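Local structure of 4'-phospho-dehydrooxetanocin synthase (Bacillus megaterium, 5UL3) at residues T450-N455 / L490-R495; P532-V537 / S637-K642; L443-K448 / L483-E488. The protein catalyses the cobalamin-dependent, radical S-adenosylmethionine-driven oxidative ring contraction of dAMP to an oxetane aldehyde, a step in the biosynthesis of oxetanocin A. One frame throughout, in Å; residues are numbered along the deposited sequence.

Contacts 1 and 3 share helix 484-493: its start meets the end of helix 440-445 in contact 3, and its last turn meets the start of helix 452-464 in contact 1. Their centres lie 10 Å apart, and L443 CD1 packs against T450-N455. Contact 2, its centre 12 Å from that of contact 1, joins it from the side of helix 620-648: L493 O accepts from Y534 N at 2.9 Å, and E494 OE2 meets H638 NE2 at 2.8 Å. Contacts 1 and 3 lie nearer the active site: the side chain of N455 comes to about 11 Å, and that of R445 to about 13 Å, from the iron-sulfur cluster, whereas contact 2 lies away from the annotated sites.

Contact 1: residues T450-N455 / L490-R495; sequences TTSEQN and LDFLER
E453 and R495 meet because each side chain turns once on its way: E453 has CG anti to its own N (chi1 -163°) and folds at chi2, while the extended start of R495 bends at chi3, and the two chains cross at about a right angle. The guanidinium then presents its NH1 and NH2 end to the carboxylate, one nitrogen to each oxygen. R495 NH1 reaches E453 OE1 at 2.7 Å in an almost straight bond (170°), and R495 NH2 reaches E453 OE2 at 3.1 Å. Both oxygens lie near the guanidinium plane, but the carboxylate is rotated 39° against it, with OE1 met from above its own plane and OE2 from the syn side. This two-pronged salt bridge fixes the rotation of both groups at the more exposed margin of the contact; D497 gives R495 NH2 a second acidic partner.

Deeper in, the F492 ring rests against S452 and N455, both meeting it obliquely. S452 OG stands 3.2 Å from F492 CD1, its polar end being held by G438 O, and N455 CB packs 3.9 Å from F492 CE1. Next to these, T451 and Q454 form a capping box at the start of helix 452-464: Q454 N donates to T451 OG1 at 3.1 Å, and T451 N to Q454 OE1 at 3.2 Å. The first turn that supplies E453 and S452 is thereby fastened at its N-terminal end.

The contact joins the first turn of helix 452-464 to the last turn of helix 484-493 and the residues after it, in the partial TIM barrel of the radical SAM domain. Helices 452-464 and 484-493 bracket strand 470-473 in sequence; L443 of helix 440-445 packs on N455, and helix 620-648 touches L490 and L493.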
loop_
_atom_site.group_PDB
_atom_site.type_symbol
_atom_site.label_atom_id
_atom_site.label_comp_id
_atom_site.label_asym_id
_atom_site.label_seq_id
_atom_site.Cartn_x
_atom_site.Cartn_y
_atom_site.Cartn_z
ATOM N N THR A 450 8.024 -14.527 -16.287
ATOM C CA THR A 450 9.222 -13.842 -16.740
ATOM C C THR A 450 10.423 -14.779 -16.737
ATOM O O THR A 450 10.406 -15.876 -16.159
ATOM C CB THR A 450 9.503 -12.630 -15.834
ATOM O OG1 THR A 450 9.537 -13.080 -14.476
ATOM C CG2 THR A 450 8.431 -11.569 -15.986
ATOM N N THR A 451 11.500 -14.323 -17.372
ATOM C CA THR A 451 12.782 -15.007 -17.275
ATOM C C THR A 451 13.776 -14.149 -16.505
ATOM O O THR A 451 13.596 -12.939 -16.339
ATOM C CB THR A 451 13.380 -15.328 -18.655
ATOM O OG1 THR A 451 13.718 -14.109 -19.320
ATOM C CG2 THR A 451 12.391 -16.109 -19.512
ATOM N N SER A 452 14.842 -14.810 -16.053
ATOM C CA SER A 452 15.946 -14.121 -15.395
ATOM C C SER A 452 16.502 -13.001 -16.271
ATOM O O SER A 452 16.631 -11.854 -15.827
ATOM C CB SER A 452 17.040 -15.135 -15.052
ATOM O OG SER A 452 18.018 -14.534 -14.234
ATOM N N GLU A 453 16.833 -13.309 -17.531
ATOM C CA GLU A 453 17.416 -12.275 -18.382
ATOM C C GLU A 453 16.434 -11.131 -18.631
ATOM O O GLU A 453 16.842 -9.965 -18.717
ATOM C CB GLU A 453 17.896 -12.872 -19.707
ATOM C CG GLU A 453 18.863 -11.960 -20.463
ATOM C CD GLU A 453 20.239 -11.864 -19.795
ATOM O OE1 GLU A 453 20.613 -12.796 -19.051
ATOM O OE2 GLU A 453 20.949 -10.853 -20.017
ATOM N N GLN A 454 15.140 -11.441 -18.759
ATOM C CA GLN A 454 14.146 -10.388 -18.944
ATOM C C GLN A 454 14.122 -9.446 -17.749
ATOM O O GLN A 454 13.962 -8.230 -17.908
ATOM C CB GLN A 454 12.770 -11.001 -19.152
ATOM C CG GLN A 454 11.593 -10.041 -19.203
ATOM C CD GLN A 454 10.288 -10.822 -19.372
ATOM O OE1 GLN A 454 10.280 -12.032 -19.180
ATOM N NE2 GLN A 454 9.201 -10.142 -19.709
ATOM N N ASN A 455 14.271 -9.994 -16.543
ATOM C CA ASN A 455 14.310 -9.143 -15.355
ATOM C C ASN A 455 15.519 -8.214 -15.386
ATOM O O ASN A 455 15.403 -7.026 -15.060
ATOM C CB ASN A 455 14.332 -10.015 -14.102
ATOM C CG ASN A 455 12.973 -10.597 -13.776
ATOM O OD1 ASN A 455 11.956 -9.941 -13.943
ATOM N ND2 ASN A 455 12.953 -11.822 -13.288
ATOM N N LEU A 490 21.732 -16.383 -6.586
ATOM C CA LEU A 490 22.937 -15.667 -6.186
ATOM C C LEU A 490 23.672 -15.103 -7.395
ATOM O O LEU A 490 24.131 -13.949 -7.366
ATOM C CB LEU A 490 23.847 -16.599 -5.387
ATOM C CG LEU A 490 23.342 -17.076 -4.025
ATOM C CD1 LEU A 490 24.215 -18.233 -3.531
ATOM C CD2 LEU A 490 23.354 -15.915 -3.013
ATOM N N ASP A 491 23.799 -15.905 -8.463
ATOM C CA ASP A 491 24.393 -15.425 -9.711
ATOM C C ASP A 491 23.650 -14.203 -10.244
ATOM O O ASP A 491 24.266 -13.189 -10.593
ATOM C CB ASP A 491 24.381 -16.536 -10.765
ATOM C CG ASP A 491 25.416 -17.615 -10.503
ATOM O OD1 ASP A 491 26.282 -17.417 -9.623
ATOM O OD2 ASP A 491 25.357 -18.660 -11.190
ATOM N N PHE A 492 22.320 -14.299 -10.345
ATOM C CA PHE A 492 21.500 -13.167 -10.768
ATOM C C PHE A 492 21.777 -11.921 -9.925
ATOM O O PHE A 492 21.991 -10.827 -10.463
ATOM C CB PHE A 492 20.018 -13.544 -10.681
ATOM C CG PHE A 492 19.063 -12.391 -10.927
ATOM C CD1 PHE A 492 18.643 -12.073 -12.214
ATOM C CD2 PHE A 492 18.565 -11.652 -9.867
ATOM C CE1 PHE A 492 17.745 -11.032 -12.444
ATOM C CE2 PHE A 492 17.672 -10.600 -10.096
ATOM C CZ PHE A 492 17.264 -10.296 -11.388
ATOM N N LEU A 493 21.747 -12.075 -8.599
ATOM C CA LEU A 493 21.900 -10.952 -7.683
ATOM C C LEU A 493 23.289 -10.326 -7.735
ATOM O O LEU A 493 23.436 -9.151 -7.385
ATOM C CB LEU A 493 21.588 -11.406 -6.257
ATOM C CG LEU A 493 20.117 -11.768 -6.044
ATOM C CD1 LEU A 493 20.007 -12.574 -4.797
ATOM C CD2 LEU A 493 19.265 -10.490 -5.930
ATOM N N GLU A 494 24.301 -11.077 -8.149
ATOM C CA GLU A 494 25.659 -10.568 -8.289
ATOM C C GLU A 494 25.921 -9.914 -9.643
ATOM O O GLU A 494 27.012 -9.376 -9.847
ATOM C CB GLU A 494 26.666 -11.702 -8.045
ATOM C CG GLU A 494 26.740 -12.108 -6.592
ATOM C CD GLU A 494 27.393 -13.457 -6.362
ATOM O OE1 GLU A 494 28.293 -13.825 -7.152
ATOM O OE2 GLU A 494 26.991 -14.149 -5.396
ATOM N N ARG A 495 24.964 -9.928 -10.569
ATOM C CA ARG A 495 25.206 -9.335 -11.881
ATOM C C ARG A 495 25.411 -7.831 -11.759
ATOM O O ARG A 495 24.667 -7.142 -11.053
ATOM C CB ARG A 495 24.054 -9.646 -12.834
ATOM C CG ARG A 495 24.097 -11.101 -13.299
ATOM C CD ARG A 495 23.083 -11.384 -14.351
ATOM N NE ARG A 495 23.347 -10.661 -15.585
ATOM C CZ ARG A 495 22.749 -10.938 -16.736
ATOM N NH1 ARG A 495 21.866 -11.926 -16.794
ATOM N NH2 ARG A 495 23.024 -10.231 -17.820
#

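Contact 2: residues P532-V537 / S637-K642; sequences PVYTIV and SHFLLK. With EDO (1,2-ethanediol), chain H.
Y534 and H638 lie ring against ring in an offset stack, centroids 4.3 Å apart and planes only 16° from parallel. The overlap is on the CD2-CE2 side of the tyrosine: Y534 CD2 sits over the centre of the imidazole, 3.6 Å from H638 CG. H638 CB adds a CH-pi contact over the same tyrosine face, 4.1 Å from the ring centroid. Beyond the stack, Y534 OH comes obliquely to F639 CE2 at 3.6 Å, with the two side chains crossing at about a right angle.

The buried imidazole has partners at both nitrogens. H638 ND1 shares a hydrogen bond of 2.7 Å with O1 of an ethanediol, placed at the ring edge near its plane and probably derived from the crystallisation liquor; H638 NE2 bonds to E494 OE2. These two partners fix the rotation of the imidazole against the tyrosine.

The other face of the tyrosine is covered by P532 CG, which leaves the phenol ring sandwiched between proline and histidine. Y534 chi1 of 64° sets CG between the backbone N and carbonyl carbon, swinging the ring out from the 3-10 turn toward helix 620-648. That turn, 533-535, is tied by P532 O, which accepts from both T535 N and T535 OG1, the hydroxyl at 2.6 Å.

Here a loop of the radical SAM core, following helix 521-527, is packed against helix 620-648, probably part of the C-terminal helix bundle, so the stack probably lies at a domain interface.

The carboxylate of E494 also forms a salt bridge with K642, one turn on along helix 620-648, and would be expected to polarise the histidine. F639 in turn meets F661 and packs on W693 of helix 683-709.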
loop_
_atom_site.group_PDB
_atom_site.type_symbol
_atom_site.label_atom_id
_atom_site.label_comp_id
_atom_site.label_asym_id
_atom_site.label_seq_id
_atom_site.Cartn_x
_atom_site.Cartn_y
_atom_site.Cartn_z
ATOM N N PRO A 532 26.078 -4.452 -7.926
ATOM C CA PRO A 532 25.299 -5.664 -8.186
ATOM C C PRO A 532 23.829 -5.473 -7.846
ATOM O O PRO A 532 23.435 -4.589 -7.079
ATOM C CB PRO A 532 25.944 -6.718 -7.283
ATOM C CG PRO A 532 26.714 -5.953 -6.255
ATOM C CD PRO A 532 27.081 -4.639 -6.856
ATOM N N VAL A 533 23.011 -6.350 -8.443
ATOM C CA VAL A 533 21.562 -6.253 -8.300
ATOM C C VAL A 533 21.141 -6.318 -6.836
ATOM O O VAL A 533 20.201 -5.629 -6.425
ATOM C CB VAL A 533 20.866 -7.350 -9.136
ATOM C CG1 VAL A 533 19.369 -7.401 -8.812
ATOM C CG2 VAL A 533 21.085 -7.102 -10.623
ATOM N N TYR A 534 21.822 -7.132 -6.017
ATOM C CA TYR A 534 21.362 -7.268 -4.635
ATOM C C TYR A 534 21.354 -5.938 -3.892
ATOM O O TYR A 534 20.651 -5.823 -2.882
ATOM C CB TYR A 534 22.188 -8.304 -3.854
ATOM C CG TYR A 534 23.661 -8.005 -3.647
ATOM C CD1 TYR A 534 24.086 -7.029 -2.746
ATOM C CD2 TYR A 534 24.633 -8.764 -4.296
ATOM C CE1 TYR A 534 25.455 -6.776 -2.542
ATOM C CE2 TYR A 534 26.009 -8.523 -4.087
ATOM C CZ TYR A 534 26.403 -7.525 -3.223
ATOM O OH TYR A 534 27.756 -7.287 -3.035
ATOM N N THR A 535 22.063 -4.918 -4.389
ATOM C CA THR A 535 22.043 -3.625 -3.710
ATOM C C THR A 535 20.666 -2.960 -3.728
ATOM O O THR A 535 20.426 -2.070 -2.913
ATOM C CB THR A 535 23.094 -2.665 -4.314
ATOM O OG1 THR A 535 22.819 -2.410 -5.706
ATOM C CG2 THR A 535 24.513 -3.232 -4.171
ATOM N N ILE A 536 19.744 -3.363 -4.607
ATOM C CA ILE A 536 18.416 -2.751 -4.631
ATOM C C ILE A 536 17.318 -3.706 -4.147
ATOM O O ILE A 536 16.122 -3.406 -4.307
ATOM C CB ILE A 536 18.084 -2.178 -6.020
ATOM C CG1 ILE A 536 18.063 -3.292 -7.072
ATOM C CG2 ILE A 536 19.093 -1.099 -6.411
ATOM C CD1 ILE A 536 17.346 -2.892 -8.352
ATOM N N VAL A 537 17.689 -4.831 -3.529
ATOM C CA VAL A 537 16.709 -5.760 -2.982
ATOM C C VAL A 537 16.073 -5.141 -1.751
ATOM O O VAL A 537 16.770 -4.639 -0.866
ATOM C CB VAL A 537 17.369 -7.109 -2.652
ATOM C CG1 VAL A 537 16.457 -7.945 -1.755
ATOM C CG2 VAL A 537 17.674 -7.865 -3.942
ATOM N N SER A 637 25.626 -9.908 4.333
ATOM C CA SER A 637 24.435 -10.756 4.355
ATOM C C SER A 637 24.258 -11.513 3.043
ATOM O O SER A 637 23.832 -12.674 3.050
ATOM C CB SER A 637 23.191 -9.912 4.648
ATOM O OG SER A 637 23.269 -9.343 5.949
ATOM N N HIS A 638 24.550 -10.873 1.908
ATOM C CA HIS A 638 24.457 -11.595 0.643
ATOM C C HIS A 638 25.454 -12.746 0.602
ATOM O O HIS A 638 25.111 -13.880 0.241
ATOM C CB HIS A 638 24.702 -10.671 -0.548
ATOM C CG HIS A 638 24.833 -11.421 -1.837
ATOM N ND1 HIS A 638 23.737 -11.833 -2.565
ATOM C CD2 HIS A 638 25.921 -11.900 -2.489
ATOM C CE1 HIS A 638 24.146 -12.512 -3.626
ATOM N NE2 HIS A 638 25.466 -12.570 -3.601
ATOM N N PHE A 639 26.703 -12.471 0.950
ATOM C CA PHE A 639 27.702 -13.512 0.780
ATOM C C PHE A 639 27.667 -14.540 1.896
ATOM O O PHE A 639 28.280 -15.604 1.751
ATOM C CB PHE A 639 29.082 -12.881 0.620
ATOM C CG PHE A 639 29.277 -12.256 -0.724
ATOM C CD1 PHE A 639 29.366 -13.051 -1.859
ATOM C CD2 PHE A 639 29.320 -10.883 -0.870
ATOM C CE1 PHE A 639 29.519 -12.480 -3.124
ATOM C CE2 PHE A 639 29.461 -10.307 -2.125
ATOM C CZ PHE A 639 29.563 -11.101 -3.253
ATOM N N LEU A 640 26.929 -14.272 2.974
ATOM C CA LEU A 640 26.617 -15.327 3.930
ATOM C C LEU A 640 25.964 -16.513 3.235
ATOM O O LEU A 640 26.386 -17.663 3.412
ATOM C CB LEU A 640 25.693 -14.805 5.023
ATOM C CG LEU A 640 24.988 -15.919 5.795
ATOM C CD1 LEU A 640 25.973 -16.671 6.751
ATOM C CD2 LEU A 640 23.781 -15.385 6.551
ATOM N N LEU A 641 24.912 -16.254 2.450
ATOM C CA LEU A 641 24.230 -17.352 1.775
ATOM C C LEU A 641 25.136 -18.023 0.749
ATOM O O LEU A 641 25.110 -19.252 0.600
ATOM C CB LEU A 641 22.943 -16.863 1.114
ATOM C CG LEU A 641 22.133 -17.981 0.472
ATOM C CD1 LEU A 641 21.932 -19.108 1.475
ATOM C CD2 LEU A 641 20.785 -17.430 -0.006
ATOM N N LYS A 642 25.941 -17.241 0.027
ATOM C CA LYS A 642 26.876 -17.850 -0.911
ATOM C C LYS A 642 27.866 -18.743 -0.172
ATOM O O LYS A 642 28.202 -19.838 -0.643
ATOM C CB LYS A 642 27.602 -16.769 -1.713
ATOM C CG LYS A 642 28.364 -17.301 -2.910
ATOM C CD LYS A 642 28.976 -16.171 -3.719
ATOM C CE LYS A 642 29.271 -16.595 -5.159
ATOM N NZ LYS A 642 28.065 -16.800 -6.049
HETATM C C1 EDO H . 20.393 -11.880 -1.366
HETATM O O1 EDO H . 21.250 -11.023 -2.132
HETATM C C2 EDO H . 18.954 -11.423 -1.617
HETATM O O2 EDO H . 18.073 -12.320 -0.953
#

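Contact 3: residues L443-K448 / L483-E488; sequences LKRYGK and LDNLKE
N485 OD1 is gripped by two nitrogens of one arginine: R445 NH1 and R445 NH2 each donate to it at 2.8 Å. Both nitrogens close end-on on the single oxygen. The NH1 bond runs nearly along the amide C=O, the NH2 bond lies in the carbonyl plane, and both are noticeably bent at the hydrogens, as two donors converging on one acceptor must be. Guanidinium and amide are almost coplanar, 9° apart, and the side chains arrive from opposite directions, with N485 at the guanidinium edge.

R445 chi3 of -64° kinks the chain so that its terminal nitrogens face N485. D477 gives R445 NH2 a salt bridge as well. The buried amide is held at its other end too: N485 ND2 donates to Q441 OE1 and only weakly to E488 OE1, at 3.4 Å. Both ends of the amide are thus engaged, which is consistent with its modelled orientation and limits its rotation.

Behind R445, helix 440-445 ends in a Schellman motif, with G447 at positive phi; K448 N bonds back to L443 O at 3.0 Å. The R445-N485 pair links the end of that helix to the start of helix 484-493 within the radical SAM domain. Strand 432-436 lies beside Y446 and K448, while L483 and L486 turn to helix 588-617, and K487 reaches V645 of helix 620-648.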
loop_
_atom_site.group_PDB
_atom_site.type_symbol
_atom_site.label_atom_id
_atom_site.label_comp_id
_atom_site.label_asym_id
_atom_site.label_seq_id
_atom_site.Cartn_x
_atom_site.Cartn_y
_atom_site.Cartn_z
ATOM N N LEU A 443 10.965 -18.725 -10.901
ATOM C CA LEU A 443 10.015 -17.787 -11.493
ATOM C C LEU A 443 8.755 -18.502 -11.966
ATOM O O LEU A 443 7.641 -17.978 -11.841
ATOM C CB LEU A 443 10.669 -17.035 -12.653
ATOM C CG LEU A 443 11.622 -15.921 -12.198
ATOM C CD1 LEU A 443 12.485 -15.471 -13.364
ATOM C CD2 LEU A 443 10.822 -14.729 -11.628
ATOM N N LYS A 444 8.908 -19.711 -12.509
ATOM C CA LYS A 444 7.735 -20.448 -12.950
ATOM C C LYS A 444 6.910 -20.945 -11.760
ATOM O O LYS A 444 5.671 -20.914 -11.812
ATOM C CB LYS A 444 8.172 -21.606 -13.862
ATOM C CG LYS A 444 7.028 -22.274 -14.586
ATOM C CD LYS A 444 7.567 -23.349 -15.522
ATOM C CE LYS A 444 6.647 -24.557 -15.582
ATOM N NZ LYS A 444 7.366 -25.742 -16.132
ATOM N N ARG A 445 7.567 -21.431 -10.696
ATOM C CA ARG A 445 6.836 -21.809 -9.487
ATOM C C ARG A 445 6.104 -20.608 -8.901
ATOM O O ARG A 445 5.036 -20.762 -8.301
ATOM C CB ARG A 445 7.776 -22.360 -8.416
ATOM C CG ARG A 445 8.374 -23.737 -8.687
ATOM C CD ARG A 445 8.839 -24.349 -7.375
ATOM N NE ARG A 445 9.930 -23.619 -6.712
ATOM C CZ ARG A 445 11.195 -23.614 -7.122
ATOM N NH1 ARG A 445 11.565 -24.287 -8.216
ATOM N NH2 ARG A 445 12.102 -22.937 -6.436
ATOM N N TYR A 446 6.670 -19.416 -9.070
ATOM C CA TYR A 446 6.056 -18.166 -8.623
ATOM C C TYR A 446 4.982 -17.658 -9.581
ATOM O O TYR A 446 4.307 -16.669 -9.268
ATOM C CB TYR A 446 7.149 -17.101 -8.438
ATOM C CG TYR A 446 8.049 -17.305 -7.234
ATOM C CD1 TYR A 446 7.844 -18.351 -6.335
ATOM C CD2 TYR A 446 9.094 -16.422 -6.977
ATOM C CE1 TYR A 446 8.665 -18.518 -5.233
ATOM C CE2 TYR A 446 9.930 -16.589 -5.894
ATOM C CZ TYR A 446 9.707 -17.622 -5.011
ATOM O OH TYR A 446 10.531 -17.754 -3.922
ATOM N N GLY A 447 4.791 -18.315 -10.725
ATOM C CA GLY A 447 3.815 -17.870 -11.700
ATOM C C GLY A 447 4.079 -16.492 -12.266
ATOM O O GLY A 447 3.136 -15.829 -12.718
ATOM N N LYS A 448 5.345 -16.058 -12.286
ATOM C CA LYS A 448 5.678 -14.692 -12.686
ATOM C C LYS A 448 5.642 -14.489 -14.193
ATOM O O LYS A 448 5.456 -13.354 -14.649
ATOM C CB LYS A 448 7.068 -14.297 -12.158
ATOM C CG LYS A 448 7.203 -14.201 -10.641
ATOM C CD LYS A 448 6.275 -13.141 -10.039
ATOM C CE LYS A 448 6.490 -11.768 -10.650
ATOM N NZ LYS A 448 5.786 -10.716 -9.851
ATOM N N LEU A 483 19.805 -27.241 -4.304
ATOM C CA LEU A 483 20.429 -25.931 -4.179
ATOM C C LEU A 483 20.536 -25.170 -5.498
ATOM O O LEU A 483 20.961 -24.006 -5.485
ATOM C CB LEU A 483 21.828 -26.080 -3.559
ATOM C CG LEU A 483 21.891 -26.655 -2.142
ATOM C CD1 LEU A 483 23.333 -26.966 -1.726
ATOM C CD2 LEU A 483 21.247 -25.708 -1.133
ATOM N N ASP A 484 20.154 -25.780 -6.628
ATOM C CA ASP A 484 20.370 -25.157 -7.937
ATOM C C ASP A 484 19.716 -23.779 -8.027
ATOM O O ASP A 484 20.313 -22.832 -8.548
ATOM C CB ASP A 484 19.827 -26.048 -9.058
ATOM C CG ASP A 484 20.736 -27.218 -9.377
ATOM O OD1 ASP A 484 21.830 -27.306 -8.782
ATOM O OD2 ASP A 484 20.346 -28.044 -10.231
ATOM N N ASN A 485 18.462 -23.663 -7.577
ATOM C CA ASN A 485 17.771 -22.375 -7.682
ATOM C C ASN A 485 18.439 -21.302 -6.824
ATOM O O ASN A 485 18.436 -20.123 -7.205
ATOM C CB ASN A 485 16.304 -22.498 -7.268
ATOM C CG ASN A 485 15.471 -23.333 -8.237
ATOM O OD1 ASN A 485 14.319 -23.610 -7.962
ATOM N ND2 ASN A 485 16.058 -23.752 -9.351
ATOM N N LEU A 486 19.009 -21.679 -5.675
ATOM C CA LEU A 486 19.724 -20.684 -4.873
ATOM C C LEU A 486 20.979 -20.215 -5.590
ATOM O O LEU A 486 21.277 -19.018 -5.606
ATOM C CB LEU A 486 20.076 -21.241 -3.489
ATOM C CG LEU A 486 18.926 -21.717 -2.586
ATOM C CD1 LEU A 486 19.478 -22.289 -1.289
ATOM C CD2 LEU A 486 17.883 -20.601 -2.307
ATOM N N LYS A 487 21.733 -21.140 -6.191
ATOM C CA LYS A 487 22.906 -20.736 -6.955
ATOM C C LYS A 487 22.520 -19.819 -8.104
ATOM O O LYS A 487 23.212 -18.830 -8.373
ATOM C CB LYS A 487 23.642 -21.970 -7.483
ATOM C CG LYS A 487 24.183 -22.853 -6.381
ATOM C CD LYS A 487 25.074 -23.971 -6.956
ATOM C CE LYS A 487 25.752 -24.765 -5.851
ATOM N NZ LYS A 487 26.672 -25.826 -6.389
ATOM N N GLU A 488 21.433 -20.147 -8.807
ATOM C CA GLU A 488 20.958 -19.291 -9.890
ATOM C C GLU A 488 20.567 -17.914 -9.362
ATOM O O GLU A 488 20.859 -16.888 -9.987
ATOM C CB GLU A 488 19.772 -19.946 -10.598
ATOM C CG GLU A 488 20.119 -21.227 -11.365
ATOM C CD GLU A 488 18.917 -22.156 -11.536
ATOM O OE1 GLU A 488 17.769 -21.694 -11.390
ATOM O OE2 GLU A 488 19.121 -23.362 -11.808
#